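RNA 2',3'-cyclic phosphodiesterase (Deinococcus radiodurans, PDB 5H7E) is a LigT-like phosphoesterase of the 2H clan, a two-lobed family with a pair of short conserved motifs facing each other across a central cleft. Local coordinates at residues Ala20-Ala25 / Ala126-Ala131; Leu8-Arg13 / Ser172-Arg177; Val43-Leu48 / Thr102-Asn107; Glu54-Leu59 / Leu154-Ser159. All blocks are in the same frame, centred on the assembly; numbering follows the deposited sequence.

Interaction 1. Residues Ala20-Ala25 / Ala126-Ala131. With SO4 (sulfate ion), chain D.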
# COMPACT_ATOMS: atom_id res chain seq x y z
N ALA A 20 12.56 6.63 -6.63
CA ALA A 20 13.21 7.75 -7.30
C ALA A 20 12.56 8.06 -8.63
O ALA A 20 12.26 9.25 -8.88
CB ALA A 20 14.72 7.50 -7.45
N PRO A 21 12.34 7.11 -9.52
CA PRO A 21 11.66 7.48 -10.77
C PRO A 21 10.22 7.90 -10.55
O PRO A 21 9.69 8.73 -11.30
CB PRO A 21 11.78 6.21 -11.63
CG PRO A 21 12.06 5.08 -10.65
CD PRO A 21 12.89 5.71 -9.59
N LEU A 22 9.58 7.40 -9.51
CA LEU A 22 8.23 7.88 -9.22
C LEU A 22 8.27 9.34 -8.82
O LEU A 22 7.38 10.14 -9.16
CB LEU A 22 7.58 7.04 -8.14
CG LEU A 22 7.30 5.58 -8.61
CD1 LEU A 22 6.65 4.82 -7.46
CD2 LEU A 22 6.40 5.54 -9.89
N ALA A 23 9.23 9.72 -7.99
CA ALA A 23 9.31 11.12 -7.62
C ALA A 23 9.60 12.00 -8.81
O ALA A 23 9.16 13.15 -8.85
CB ALA A 23 10.42 11.34 -6.58
N GLU A 24 10.40 11.49 -9.78
CA GLU A 24 10.64 12.26 -10.97
C GLU A 24 9.34 12.49 -11.74
O GLU A 24 9.14 13.57 -12.32
CB GLU A 24 11.68 11.57 -11.84
CG GLU A 24 13.03 11.49 -11.15
CD GLU A 24 14.10 10.80 -11.96
OE1 GLU A 24 14.91 10.06 -11.36
OE2 GLU A 24 14.13 11.00 -13.20
N ALA A 25 8.45 11.50 -11.75
CA ALA A 25 7.14 11.70 -12.39
C ALA A 25 6.32 12.76 -11.66
O ALA A 25 5.55 13.50 -12.28
CB ALA A 25 6.39 10.38 -12.42
N ALA A 126 -3.94 -3.18 -7.08
CA ALA A 126 -2.64 -2.86 -6.52
C ALA A 126 -2.06 -1.61 -7.17
O ALA A 126 -2.03 -1.49 -8.41
CB ALA A 126 -1.67 -4.01 -6.75
N HIS A 127 -1.60 -0.68 -6.35
CA HIS A 127 -1.07 0.58 -6.88
C HIS A 127 -0.18 1.21 -5.83
O HIS A 127 -0.23 0.87 -4.64
CB HIS A 127 -2.19 1.57 -7.23
CG HIS A 127 -2.98 2.00 -6.02
ND1 HIS A 127 -3.96 1.20 -5.46
CD2 HIS A 127 -2.94 3.13 -5.26
CE1 HIS A 127 -4.50 1.83 -4.42
NE2 HIS A 127 -3.91 3.00 -4.28
N ILE A 128 0.62 2.19 -6.31
CA ILE A 128 1.32 3.14 -5.42
C ILE A 128 0.70 4.49 -5.70
O ILE A 128 0.78 5.01 -6.83
CB ILE A 128 2.82 3.17 -5.70
CG1 ILE A 128 3.42 1.79 -5.50
CG2 ILE A 128 3.49 4.25 -4.84
CD1 ILE A 128 4.87 1.69 -6.14
N THR A 129 0.11 5.11 -4.66
CA THR A 129 -0.41 6.47 -4.82
C THR A 129 0.72 7.47 -4.93
O THR A 129 1.69 7.46 -4.14
CB THR A 129 -1.31 6.80 -3.63
OG1 THR A 129 -2.41 5.88 -3.69
CG2 THR A 129 -1.78 8.25 -3.62
N LEU A 130 0.59 8.36 -5.89
CA LEU A 130 1.60 9.37 -6.16
C LEU A 130 1.17 10.76 -5.73
O LEU A 130 2.03 11.63 -5.43
CB LEU A 130 1.89 9.40 -7.67
CG LEU A 130 2.38 8.04 -8.20
CD1 LEU A 130 2.52 8.18 -9.70
CD2 LEU A 130 3.76 7.65 -7.50
N ALA A 131 -0.13 11.04 -5.75
CA ALA A 131 -0.57 12.40 -5.45
C ALA A 131 -2.03 12.33 -5.08
O ALA A 131 -2.74 11.41 -5.48
CB ALA A 131 -0.36 13.35 -6.64
S SO4 D . -3.49 4.14 -0.65
O1 SO4 D . -4.10 4.68 0.54
O2 SO4 D . -4.26 4.62 -1.81
O3 SO4 D . -2.11 4.60 -0.60
O4 SO4 D . -3.52 2.72 -0.66
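O2 of the sulfate ion in chain D is gripped by two side chains of segment 126-131, on strand 127-132, whose other side faces helix 16-26. H127 NE2 donates to O2 at 3.0 Å with an N-H...O angle of 162°, and T129 OG1 donates to the same oxygen at 2.9 Å. The oxygen meets the imidazole at its edge, in the ring plane, and T129 OG1 lies in that plane too. H127 carries CG in the crowded position between backbone N and carbonyl carbon (chi1 63°). The other ring nitrogen, ND1, is hydrogen-bonded to K125 O, so the ring is held at both nitrogens.

The intervening and following residues, I128 and L130, project toward the helix, and there the side-chain contacts are apolar. L22 reaches across to both. Its CD1 touches the CD1 tip of I128 at 3.8 Å, with the two side chains at about a right angle. L130 CD2 presses against the base of the same leucine, 3.9 Å from L22 CB, and is also near both of its terminal methyls. V94 and L77 line the buried leucine further. Just beyond, L130 and A131 both face W92 in a classic beta bulge, and L130 O accepts from Q26 NE2, a polar tie between the helix and the strand.

The apolar side of the strand thus packs on a helix, while H127 and T129, two apart on its other side and both holding an anion, match the His-x-Thr/Ser motif of the 2H phosphoesterases.

Interaction 2. Residues Leu8-Arg13 / Ser172-Arg177. With SO4 (sulfate ion), chain F; SO4 (sulfate ion), chain E.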
# COMPACT_ATOMS: atom_id res chain seq x y z
N LEU A 8 -3.94 0.68 11.34
CA LEU A 8 -2.88 -0.20 10.86
C LEU A 8 -3.12 -0.48 9.39
O LEU A 8 -4.24 -0.35 8.89
CB LEU A 8 -2.84 -1.54 11.58
CG LEU A 8 -2.68 -1.42 13.10
CD1 LEU A 8 -2.69 -2.84 13.71
CD2 LEU A 8 -1.38 -0.72 13.50
N PHE A 9 -2.06 -0.87 8.69
CA PHE A 9 -2.28 -1.36 7.34
C PHE A 9 -1.15 -2.29 6.96
O PHE A 9 -0.05 -2.18 7.49
CB PHE A 9 -2.44 -0.22 6.29
CG PHE A 9 -1.26 0.72 6.20
CD1 PHE A 9 -1.13 1.79 7.10
CD2 PHE A 9 -0.34 0.57 5.17
CE1 PHE A 9 -0.06 2.68 6.99
CE2 PHE A 9 0.73 1.45 5.05
CZ PHE A 9 0.88 2.51 5.93
N TYR A 10 -1.47 -3.27 6.12
CA TYR A 10 -0.47 -4.17 5.56
C TYR A 10 -0.07 -3.65 4.20
O TYR A 10 -0.95 -3.25 3.43
CB TYR A 10 -1.04 -5.55 5.37
CG TYR A 10 -1.29 -6.39 6.62
CD1 TYR A 10 -0.31 -7.21 7.14
CD2 TYR A 10 -2.54 -6.40 7.19
CE1 TYR A 10 -0.58 -8.08 8.26
CE2 TYR A 10 -2.82 -7.20 8.28
CZ TYR A 10 -1.86 -8.05 8.77
OH TYR A 10 -2.24 -8.86 9.84
N ALA A 11 1.23 -3.57 3.95
CA ALA A 11 1.63 -3.02 2.65
C ALA A 11 2.98 -3.61 2.28
O ALA A 11 3.73 -4.09 3.12
CB ALA A 11 1.75 -1.49 2.72
N LEU A 12 3.32 -3.48 0.99
CA LEU A 12 4.71 -3.66 0.55
C LEU A 12 5.43 -2.31 0.53
O LEU A 12 4.91 -1.32 -0.00
CB LEU A 12 4.77 -4.25 -0.88
CG LEU A 12 3.91 -5.50 -1.10
CD1 LEU A 12 4.13 -5.96 -2.59
CD2 LEU A 12 4.39 -6.60 -0.18
N ARG A 13 6.61 -2.28 1.14
CA ARG A 13 7.51 -1.15 1.04
C ARG A 13 7.99 -1.02 -0.40
O ARG A 13 8.03 -1.99 -1.15
CB ARG A 13 8.68 -1.40 1.97
CG ARG A 13 9.73 -0.43 1.90
CD ARG A 13 10.98 -0.95 2.65
NE ARG A 13 11.98 0.07 2.42
CZ ARG A 13 12.95 -0.00 1.53
NH1 ARG A 13 13.14 -1.10 0.80
NH2 ARG A 13 13.77 1.03 1.41
N SER A 172 5.75 -4.61 12.31
CA SER A 172 6.34 -5.92 12.14
C SER A 172 6.56 -6.14 10.66
O SER A 172 5.88 -5.53 9.83
CB SER A 172 5.44 -7.03 12.71
OG SER A 172 6.25 -8.17 12.88
N THR A 173 7.54 -6.97 10.32
CA THR A 173 7.72 -7.38 8.94
C THR A 173 7.62 -8.90 8.87
O THR A 173 7.95 -9.59 9.84
CB THR A 173 9.05 -6.92 8.35
OG1 THR A 173 10.13 -7.42 9.14
CG2 THR A 173 9.12 -5.40 8.31
N PHE A 174 7.12 -9.39 7.75
CA PHE A 174 6.88 -10.83 7.58
C PHE A 174 7.58 -11.27 6.30
O PHE A 174 7.17 -10.87 5.21
CB PHE A 174 5.39 -11.15 7.51
CG PHE A 174 4.57 -10.37 8.50
CD1 PHE A 174 4.60 -10.73 9.84
CD2 PHE A 174 3.76 -9.32 8.08
CE1 PHE A 174 3.87 -9.95 10.78
CE2 PHE A 174 3.05 -8.55 9.00
CZ PHE A 174 3.09 -8.89 10.35
N ARG A 175 8.65 -12.05 6.44
CA ARG A 175 9.45 -12.40 5.27
C ARG A 175 8.74 -13.45 4.42
O ARG A 175 8.15 -14.40 4.94
CB ARG A 175 10.78 -12.98 5.74
CG ARG A 175 11.84 -13.09 4.69
CD ARG A 175 13.24 -13.35 5.30
NE ARG A 175 14.28 -12.97 4.34
CZ ARG A 175 14.64 -11.71 4.11
NH1 ARG A 175 15.56 -11.43 3.20
NH2 ARG A 175 14.07 -10.72 4.78
N PHE A 176 8.85 -13.29 3.10
CA PHE A 176 8.43 -14.35 2.17
C PHE A 176 9.50 -15.44 2.20
O PHE A 176 10.62 -15.24 1.71
CB PHE A 176 8.28 -13.76 0.76
CG PHE A 176 7.20 -12.74 0.62
CD1 PHE A 176 5.86 -13.07 0.86
CD2 PHE A 176 7.52 -11.44 0.17
CE1 PHE A 176 4.87 -12.14 0.71
CE2 PHE A 176 6.52 -10.46 0.01
CZ PHE A 176 5.19 -10.79 0.28
N ARG A 177 9.15 -16.59 2.76
CA ARG A 177 10.14 -17.63 3.03
C ARG A 177 9.99 -18.82 2.12
O ARG A 177 10.65 -19.85 2.31
CB ARG A 177 10.07 -18.06 4.50
CG ARG A 177 10.44 -16.89 5.41
CD ARG A 177 10.51 -17.32 6.87
NE ARG A 177 10.77 -16.19 7.76
CZ ARG A 177 11.97 -15.73 8.10
NH1 ARG A 177 13.07 -16.29 7.61
NH2 ARG A 177 12.08 -14.67 8.91
S SO4 F . 8.42 -13.85 9.83
O1 SO4 F . 8.37 -13.51 11.26
O2 SO4 F . 7.06 -13.68 9.36
O3 SO4 F . 8.81 -15.25 9.63
O4 SO4 F . 9.43 -13.01 9.15
S SO4 E . 16.27 0.21 -0.38
O1 SO4 E . 15.65 -1.12 -0.16
O2 SO4 E . 15.28 1.26 -0.50
O3 SO4 E . 17.05 0.53 0.81
O4 SO4 E . 17.17 0.18 -1.53
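This is an apolar contact between two strands of one sheet that are not neighbours: strand 148-160 pairs with both 6-13 and 167-175, and Y10 and L12 meet F174 and F176, the latter just past the strand end, on the side that helices 56-67 and 101-114 cover. Y10 and F174 cross at about a right angle, with F174 CE2 arriving at the edge of the tyrosine ring, near its plane, 3.7 Å from Y10 CE1. The phenol end has another task, since Y10 OH is hydrogen-bonded to L59 O and so ties the ring to helix 56-67. Two residues further along each segment the theme returns more loosely: L12 CD2 comes to the edge of the F176 ring, 4.3 Å from CZ. L104 packs on F176, while T64 and T67 touch F174.

Anions are bound around the contact. R175 N points almost straight at O4 of the sulfate in chain F (3.0 Å, 178°). R177 NE donates to O3 of that ion at 2.9 Å and NH2 to O4 at 3.1 Å, and T64 OG1 bonds it too. R175 CB lies over one face of the R177 guanidinium. O2 of the ion sits in the plane of the F174 ring, at its edge. R13, extended from CG to NE, gives NH1 to O1 of the chain E sulfate at 2.7 Å.

The direct contact of the two segments rests on apolar packing, while strand 148-160 and the Y10 OH bond hold them in place; the arginines probably make patches attractive to anions, but the sulfates, probably from the crystallisation liquor, identify no natural ligand.

Interaction 3. Residues Val43-Leu48 / Thr102-Asn107. With SO4 (sulfate ion), chain D.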
# COMPACT_ATOMS: atom_id res chain seq x y z
N VAL A 43 2.61 -0.12 -1.33
CA VAL A 43 1.51 -0.85 -2.01
C VAL A 43 0.60 -1.43 -0.92
O VAL A 43 0.99 -2.40 -0.27
CB VAL A 43 2.04 -1.98 -2.89
CG1 VAL A 43 0.86 -2.69 -3.58
CG2 VAL A 43 3.05 -1.50 -3.96
N THR A 44 -0.55 -0.79 -0.66
CA THR A 44 -1.42 -1.23 0.44
C THR A 44 -2.16 -2.49 0.04
O THR A 44 -2.71 -2.58 -1.06
CB THR A 44 -2.40 -0.15 0.76
OG1 THR A 44 -1.68 1.02 1.10
CG2 THR A 44 -3.31 -0.55 2.00
N LEU A 45 -2.23 -3.45 0.97
CA LEU A 45 -3.03 -4.66 0.77
C LEU A 45 -4.33 -4.65 1.59
O LEU A 45 -5.33 -5.20 1.14
CB LEU A 45 -2.21 -5.90 1.16
CG LEU A 45 -1.14 -6.36 0.13
CD1 LEU A 45 0.06 -5.56 0.14
CD2 LEU A 45 -0.77 -7.84 0.33
N SER A 46 -4.32 -4.05 2.78
CA SER A 46 -5.53 -3.91 3.55
C SER A 46 -5.32 -2.81 4.57
O SER A 46 -4.23 -2.66 5.13
CB SER A 46 -5.87 -5.22 4.30
OG SER A 46 -7.16 -5.06 4.90
N TYR A 47 -6.37 -2.03 4.80
CA TYR A 47 -6.33 -0.93 5.76
C TYR A 47 -7.30 -1.23 6.89
O TYR A 47 -8.46 -1.58 6.64
CB TYR A 47 -6.70 0.38 5.04
CG TYR A 47 -6.94 1.53 5.96
CD1 TYR A 47 -5.95 1.99 6.79
CD2 TYR A 47 -8.19 2.14 6.01
CE1 TYR A 47 -6.18 3.02 7.66
CE2 TYR A 47 -8.42 3.20 6.87
CZ TYR A 47 -7.43 3.61 7.69
OH TYR A 47 -7.67 4.68 8.56
N LEU A 48 -6.82 -1.08 8.12
CA LEU A 48 -7.54 -1.45 9.35
C LEU A 48 -7.65 -0.21 10.22
O LEU A 48 -6.72 0.12 10.98
CB LEU A 48 -6.77 -2.56 10.09
CG LEU A 48 -6.57 -3.90 9.34
CD1 LEU A 48 -5.51 -3.86 8.26
CD2 LEU A 48 -6.13 -4.95 10.34
N THR A 102 -2.53 -10.28 -5.80
CA THR A 102 -3.97 -10.32 -5.54
C THR A 102 -4.34 -11.44 -4.58
O THR A 102 -5.12 -11.23 -3.65
CB THR A 102 -4.77 -10.43 -6.81
OG1 THR A 102 -4.51 -9.25 -7.59
CG2 THR A 102 -6.29 -10.55 -6.48
N GLU A 103 -3.79 -12.64 -4.79
CA GLU A 103 -4.09 -13.76 -3.91
C GLU A 103 -3.67 -13.45 -2.47
O GLU A 103 -4.41 -13.72 -1.54
CB GLU A 103 -3.37 -15.02 -4.44
CG GLU A 103 -2.98 -16.11 -3.48
CD GLU A 103 -2.07 -17.21 -4.14
OE1 GLU A 103 -1.79 -17.16 -5.35
OE2 GLU A 103 -1.64 -18.13 -3.45
N LEU A 104 -2.51 -12.84 -2.30
CA LEU A 104 -2.08 -12.47 -0.94
C LEU A 104 -3.02 -11.46 -0.32
O LEU A 104 -3.44 -11.60 0.83
CB LEU A 104 -0.66 -11.93 -0.98
CG LEU A 104 -0.11 -11.43 0.38
CD1 LEU A 104 -0.03 -12.58 1.39
CD2 LEU A 104 1.31 -10.90 0.09
N ALA A 105 -3.38 -10.43 -1.08
CA ALA A 105 -4.30 -9.44 -0.52
C ALA A 105 -5.64 -10.04 -0.16
O ALA A 105 -6.21 -9.71 0.89
CB ALA A 105 -4.49 -8.29 -1.51
N GLU A 106 -6.18 -10.92 -1.02
CA GLU A 106 -7.49 -11.47 -0.72
C GLU A 106 -7.43 -12.43 0.48
O GLU A 106 -8.38 -12.47 1.28
CB GLU A 106 -8.09 -12.18 -1.94
CG GLU A 106 -8.28 -11.20 -3.12
CD GLU A 106 -9.34 -10.12 -2.86
OE1 GLU A 106 -9.46 -9.20 -3.71
OE2 GLU A 106 -10.08 -10.17 -1.85
N ASN A 107 -6.35 -13.24 0.58
CA ASN A 107 -6.20 -14.12 1.76
C ASN A 107 -6.04 -13.30 3.03
O ASN A 107 -6.57 -13.67 4.09
CB ASN A 107 -4.98 -15.03 1.61
CG ASN A 107 -5.24 -16.27 0.77
OD1 ASN A 107 -5.16 -17.38 1.26
ND2 ASN A 107 -5.53 -16.10 -0.49
S SO4 D . -3.49 4.14 -0.65
O1 SO4 D . -4.10 4.68 0.54
O2 SO4 D . -4.26 4.62 -1.81
O3 SO4 D . -2.11 4.60 -0.60
O4 SO4 D . -3.52 2.72 -0.66
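L45 and L104 cross obliquely, and the branch that does the touching is CD2 of L45, which lies 3.7 Å from both CG and CD2 of L104. The same methyl rests on the helix backbone, 3.9 Å from A105 N, while A105 CB flanks it at 4.2 Å. L45 thus enters from the sheet and sets one methyl on the helix surface between two consecutive residues. L104 turns CG anti to its backbone N (chi1 177°), which places CG beside the incoming methyl.

The chain turns a corner at L45, where L45 and S46 both face Y10 in a classic beta bulge. T44, the threonine of a His-x-Thr motif of the 2H family, lies just before this corner on the side away from the helix, with OG1 3.1 Å from O4 of the chain D sulfate. A buried leucine and a ligand-facing threonine therefore occupy adjacent positions.

R109 NE of helix 101-114 donates to L45 O, and D121, beyond the helix, is bonded through OD2 to S46 OG. On the outer side of the helix, N107 ND2 reaches back to E103 O at 2.8 Å from above the carbonyl plane, and N107 N approaches that oxygen from the opposite face.

Interaction 4. Residues Glu54-Leu59 / Leu154-Ser159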
# COMPACT_ATOMS: atom_id res chain seq x y z
N GLU A 54 -4.72 -5.06 21.74
CA GLU A 54 -4.63 -6.47 22.12
C GLU A 54 -4.80 -7.42 20.93
O GLU A 54 -4.53 -8.61 21.08
CB GLU A 54 -5.67 -6.79 23.20
CG GLU A 54 -7.08 -6.34 22.82
CD GLU A 54 -7.46 -4.95 23.40
OE1 GLU A 54 -8.63 -4.83 23.83
OE2 GLU A 54 -6.61 -4.01 23.43
N ARG A 55 -5.21 -6.92 19.77
CA ARG A 55 -5.37 -7.77 18.60
C ARG A 55 -4.15 -7.78 17.71
O ARG A 55 -4.15 -8.51 16.71
CB ARG A 55 -6.59 -7.33 17.76
CG ARG A 55 -7.95 -7.40 18.51
CD ARG A 55 -8.15 -8.71 19.29
NE ARG A 55 -8.07 -9.91 18.46
CZ ARG A 55 -9.03 -10.32 17.63
NH1 ARG A 55 -8.87 -11.44 16.91
NH2 ARG A 55 -10.16 -9.61 17.53
N VAL A 56 -3.12 -6.99 18.03
CA VAL A 56 -2.00 -6.86 17.11
C VAL A 56 -1.24 -8.17 16.99
O VAL A 56 -0.77 -8.53 15.90
CB VAL A 56 -1.08 -5.72 17.56
CG1 VAL A 56 0.18 -5.68 16.69
CG2 VAL A 56 -1.83 -4.38 17.46
N GLU A 57 -1.09 -8.91 18.08
CA GLU A 57 -0.40 -10.19 17.97
C GLU A 57 -1.11 -11.14 17.02
O GLU A 57 -0.45 -11.84 16.24
CB GLU A 57 -0.21 -10.83 19.35
CG GLU A 57 0.76 -12.00 19.33
CD GLU A 57 2.16 -11.60 18.86
OE1 GLU A 57 2.58 -10.45 19.10
OE2 GLU A 57 2.85 -12.46 18.26
N ASP A 58 -2.46 -11.17 17.02
CA ASP A 58 -3.15 -12.00 16.01
C ASP A 58 -2.81 -11.56 14.60
O ASP A 58 -2.67 -12.40 13.70
CB ASP A 58 -4.67 -11.96 16.17
CG ASP A 58 -5.15 -12.69 17.43
OD1 ASP A 58 -4.42 -13.57 17.96
OD2 ASP A 58 -6.30 -12.39 17.86
N LEU A 59 -2.74 -10.25 14.37
CA LEU A 59 -2.42 -9.75 13.04
C LEU A 59 -1.00 -10.12 12.64
O LEU A 59 -0.71 -10.31 11.45
CB LEU A 59 -2.59 -8.23 12.99
CG LEU A 59 -4.06 -7.80 13.13
CD1 LEU A 59 -4.13 -6.28 13.23
CD2 LEU A 59 -4.92 -8.23 11.90
N LEU A 154 6.33 -8.63 3.69
CA LEU A 154 5.10 -7.87 3.84
C LEU A 154 5.27 -7.09 5.12
O LEU A 154 5.86 -7.62 6.07
CB LEU A 154 3.92 -8.84 3.95
CG LEU A 154 2.53 -8.16 4.18
CD1 LEU A 154 2.16 -7.29 3.05
CD2 LEU A 154 1.45 -9.20 4.46
N THR A 155 4.81 -5.85 5.15
CA THR A 155 5.02 -5.05 6.36
C THR A 155 3.67 -4.69 6.97
O THR A 155 2.73 -4.32 6.27
CB THR A 155 5.79 -3.79 6.03
OG1 THR A 155 7.10 -4.16 5.51
CG2 THR A 155 5.93 -2.87 7.30
N LEU A 156 3.60 -4.75 8.32
CA LEU A 156 2.45 -4.21 9.03
C LEU A 156 2.84 -2.84 9.59
O LEU A 156 3.78 -2.75 10.38
CB LEU A 156 2.00 -5.17 10.14
CG LEU A 156 0.87 -4.68 11.06
CD1 LEU A 156 -0.43 -4.59 10.29
CD2 LEU A 156 0.66 -5.63 12.31
N TYR A 157 2.18 -1.79 9.13
CA TYR A 157 2.45 -0.41 9.52
C TYR A 157 1.39 0.09 10.48
O TYR A 157 0.22 -0.32 10.41
CB TYR A 157 2.41 0.50 8.28
CG TYR A 157 3.53 0.33 7.31
CD1 TYR A 157 4.75 0.97 7.53
CD2 TYR A 157 3.37 -0.46 6.18
CE1 TYR A 157 5.78 0.84 6.59
CE2 TYR A 157 4.41 -0.62 5.25
CZ TYR A 157 5.60 0.05 5.48
OH TYR A 157 6.61 -0.12 4.56
N ARG A 158 1.78 1.04 11.32
CA ARG A 158 0.82 1.85 12.05
C ARG A 158 0.89 3.27 11.50
O ARG A 158 1.98 3.80 11.28
CB ARG A 158 1.13 1.86 13.51
CG ARG A 158 0.18 2.71 14.32
CD ARG A 158 0.53 2.62 15.76
NE ARG A 158 -0.24 3.61 16.50
CZ ARG A 158 -0.00 3.93 17.77
NH1 ARG A 158 0.95 3.29 18.44
NH2 ARG A 158 -0.74 4.85 18.36
N SER A 159 -0.27 3.89 11.32
CA SER A 159 -0.35 5.28 10.88
C SER A 159 -0.62 6.21 12.06
O SER A 159 -1.52 5.97 12.86
CB SER A 159 -1.43 5.41 9.81
OG SER A 159 -1.59 6.78 9.45
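L156 is the centre of this contact, pointing from strand 148-160 toward L59 and V56 on the first turn of helix 56-67. The touching is done by one branch. L156 CD2 lies 4.2 Å from L59 CB and 4.4 Å from V56 CG1, so a single methyl meets two residues that are three apart in the chain and project from the same side of the helix. At these separations the packing is modest, and no hydrogen bond or salt bridge joins the two segments. The contact is therefore one of apolar surfaces resting against each other, made by the end of the strand leucine and the near side of the helix.

F174 leans on L156 from the neighbouring strand, and L8, L48 and I117 pack on L59, so the small interface is one piece of a wider apolar layer. V56 lies nearer the surface than the two leucines.

R55, in the 3-10 turn leading into the helix, grips D58 of its first turn side-on, NE at 3.1 Å and NH1 at 2.9 Å both meeting OD2 on its anti side, in the guanidinium plane. D58 OD1 forms a further salt bridge with R61, and R55 NH1 also bonds L115 O.

A helix laid over one side of an antiparallel sheet, with a leucine of the strand packed against V56 and L59 of the helix, is the alpha/beta packing of a lobe in the LigT-like fold.

Overall arrangement
Interactions 1 and 3 both border the chain D sulfate: their centres are 19 Å apart, yet both reach that ion, and I128 CG1 touches V43 CG2 at 3.7 Å. H127 and T129, with T44 of the other motif, come to one anion, consistent with the 2H active-site cleft. Interactions 2, 3 and 4 form a continuous neighbourhood: Y10 O of interaction 2 lies 2.8 Å from L45 N of interaction 3, and F174 N of interaction 2 lies 2.7 Å from L154 O of interaction 4. L48 CD2 and L59 CD1 join interactions 3 and 4 at 3.8 Å. Interaction 4 is remote from interaction 1, with centres 25 Å apart.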